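Local coordinates for protein esterase (Sinorhizobium meliloti 1021, PDB 4TX1) that probably hydrolyses acetyl and aryl esters as a carbohydrate acetylesterase of the SGNH (GDSL-like) hydrolase family, at residues A[144-149]-A[173-178]. Numbering follows the deposited sequence.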
loop_
_atom_site.group_PDB
_atom_site.type_symbol
_atom_site.label_atom_id
_atom_site.label_comp_id
_atom_site.label_asym_id
_atom_site.label_seq_id
_atom_site.Cartn_x
_atom_site.Cartn_y
_atom_site.Cartn_z
ATOM N N VAL A 144 -2.671 22.620 -18.262
ATOM C CA VAL A 144 -3.311 23.880 -17.921
ATOM C C VAL A 144 -2.840 24.355 -16.549
ATOM O O VAL A 144 -2.925 23.625 -15.492
ATOM C CB VAL A 144 -4.825 23.766 -17.987
ATOM C CG1 VAL A 144 -5.438 25.139 -17.684
ATOM C CG2 VAL A 144 -5.333 23.185 -19.293
ATOM N N SER A 145 -2.283 25.564 -16.471
ATOM C CA SER A 145 -1.894 26.123 -15.193
ATOM C C SER A 145 -3.228 26.675 -14.565
ATOM O O SER A 145 -4.038 27.357 -15.255
ATOM C CB SER A 145 -0.790 27.180 -15.238
ATOM O OG SER A 145 -1.258 28.203 -16.145
ATOM N N PRO A 146 -3.496 26.323 -13.290
ATOM C CA PRO A 146 -4.760 26.728 -12.726
ATOM C C PRO A 146 -4.670 28.276 -12.440
ATOM O O PRO A 146 -3.583 28.842 -12.252
ATOM C CB PRO A 146 -4.835 25.979 -11.378
ATOM C CG PRO A 146 -3.377 25.736 -11.036
ATOM C CD PRO A 146 -2.721 25.452 -12.389
ATOM N N PRO A 147 -5.843 28.923 -12.366
ATOM C CA PRO A 147 -5.814 30.323 -11.917
ATOM C C PRO A 147 -5.171 30.460 -10.581
ATOM O O PRO A 147 -5.404 29.653 -9.649
ATOM C CB PRO A 147 -7.291 30.708 -11.915
ATOM C CG PRO A 147 -7.935 29.814 -12.849
ATOM C CD PRO A 147 -7.197 28.510 -12.735
ATOM N N PRO A 148 -4.232 31.393 -10.441
ATOM C CA PRO A 148 -3.496 31.458 -9.226
ATOM C C PRO A 148 -4.250 31.908 -7.965
ATOM O O PRO A 148 -5.294 32.543 -8.057
ATOM C CB PRO A 148 -2.370 32.425 -9.500
ATOM C CG PRO A 148 -2.752 33.097 -10.738
ATOM C CD PRO A 148 -3.733 32.308 -11.481
ATOM N N LEU A 149 -3.721 31.533 -6.814
ATOM C CA LEU A 149 -4.329 31.794 -5.540
ATOM C C LEU A 149 -4.357 33.304 -5.304
ATOM O O LEU A 149 -3.474 34.037 -5.843
ATOM C CB LEU A 149 -3.680 31.159 -4.309
ATOM C CG LEU A 149 -3.393 29.637 -4.225
ATOM C CD1 LEU A 149 -3.612 29.122 -2.846
ATOM C CD2 LEU A 149 -3.949 28.855 -5.349
ATOM N N PRO A 173 4.523 30.007 -15.840
ATOM C CA PRO A 173 5.770 29.976 -16.645
ATOM C C PRO A 173 6.479 28.594 -16.577
ATOM O O PRO A 173 6.981 28.098 -17.610
ATOM C CB PRO A 173 6.622 31.094 -16.047
ATOM C CG PRO A 173 5.989 31.524 -14.765
ATOM C CD PRO A 173 4.529 31.094 -14.838
ATOM N N LEU A 174 6.474 27.966 -15.387
ATOM C CA LEU A 174 7.038 26.636 -15.206
ATOM C C LEU A 174 6.272 25.610 -16.028
ATOM O O LEU A 174 6.903 24.752 -16.654
ATOM C CB LEU A 174 7.059 26.256 -13.741
ATOM C CG LEU A 174 8.010 26.970 -12.797
ATOM C CD1 LEU A 174 7.846 26.412 -11.378
ATOM C CD2 LEU A 174 9.435 26.855 -13.335
ATOM N N TYR A 175 4.919 25.652 -16.022
ATOM C CA TYR A 175 4.149 24.689 -16.785
ATOM C C TYR A 175 4.363 24.892 -18.292
ATOM O O TYR A 175 4.408 23.970 -19.063
ATOM C CB TYR A 175 2.644 24.768 -16.495
ATOM C CG TYR A 175 2.211 24.127 -15.183
ATOM C CD1 TYR A 175 3.091 23.855 -14.169
ATOM C CD2 TYR A 175 0.876 23.904 -14.927
ATOM C CE1 TYR A 175 2.643 23.280 -12.934
ATOM C CE2 TYR A 175 0.417 23.328 -13.755
ATOM C CZ TYR A 175 1.294 23.007 -12.747
ATOM O OH TYR A 175 0.940 22.506 -11.482
ATOM N N ARG A 176 4.420 26.184 -18.708
ATOM C CA ARG A 176 4.638 26.463 -20.123
ATOM C C ARG A 176 5.988 25.910 -20.594
ATOM O O ARG A 176 6.067 25.321 -21.672
ATOM C CB ARG A 176 4.601 27.998 -20.368
ATOM C CG ARG A 176 4.803 28.416 -21.846
ATOM C CD ARG A 176 4.878 29.940 -22.011
ATOM N NE ARG A 176 3.688 30.631 -21.540
ATOM C CZ ARG A 176 3.588 31.392 -20.433
ATOM N NH1 ARG A 176 4.652 31.689 -19.663
ATOM N NH2 ARG A 176 2.397 31.921 -20.130
ATOM N N ASP A 177 7.025 26.127 -19.785
ATOM C CA ASP A 177 8.415 25.610 -20.035
ATOM C C ASP A 177 8.378 24.083 -20.127
ATOM O O ASP A 177 8.906 23.486 -21.040
ATOM C CB ASP A 177 9.380 26.016 -18.985
ATOM C CG ASP A 177 9.761 27.497 -19.019
ATOM O OD1 ASP A 177 9.420 28.214 -19.944
ATOM O OD2 ASP A 177 10.357 27.904 -18.015
ATOM N N LEU A 178 7.673 23.430 -19.192
ATOM C CA LEU A 178 7.507 21.954 -19.257
ATOM C C LEU A 178 6.835 21.445 -20.493
ATOM O O LEU A 178 7.270 20.443 -21.096
ATOM C CB LEU A 178 6.807 21.451 -17.933
ATOM C CG LEU A 178 6.768 19.924 -17.809
ATOM C CD1 LEU A 178 8.116 19.320 -17.486
ATOM C CD2 LEU A 178 5.668 19.430 -16.768
#
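With CG swung away from its own carbonyl carbon to lie next to N (chi1 -77°), Tyr-175 drops its ring from helix 171-182 onto the end of strand 140-145, while the chi1 of 56° at Ser-145 leaves CB nearer the ring and turns OG off it to Asp-188. The ring does nearly all the touching, through CD2 and CE2. CD2 lies 3.6 Å from CA of Ser-145 and 3.7 Å from CB of the same residue. The neighbouring CE2 meets CD of Pro-146 at 4.0 Å, the proline and tyrosine side chains being set roughly perpendicular. Val-144 O sits at the ring edge, in its plane, 3.8 Å from CE2. Both polar ends are satisfied beyond the interface: Ser-145 OG hydrogen-bonds Asp-188 OD1, and Tyr-175 OH hydrogen-bonds Leu-99 O, which ties the far end of the ring to the chain just past strand 94-98. Ala-115 and Ile-119 of helix 112-127 and Phe-186 of strand 185-188 also touch the tyrosine. Were Tyr-175 an alanine, a gap would probably open beside Ser-145 and Pro-146, and Leu-99 O would lose this hydroxyl partner. The ring thus packs a helix against the C-terminal end of a strand flanked by 94-98 and 185-188 in a five-stranded parallel sheet, as expected of the alpha/beta/alpha sandwich of SGNH hydrolases.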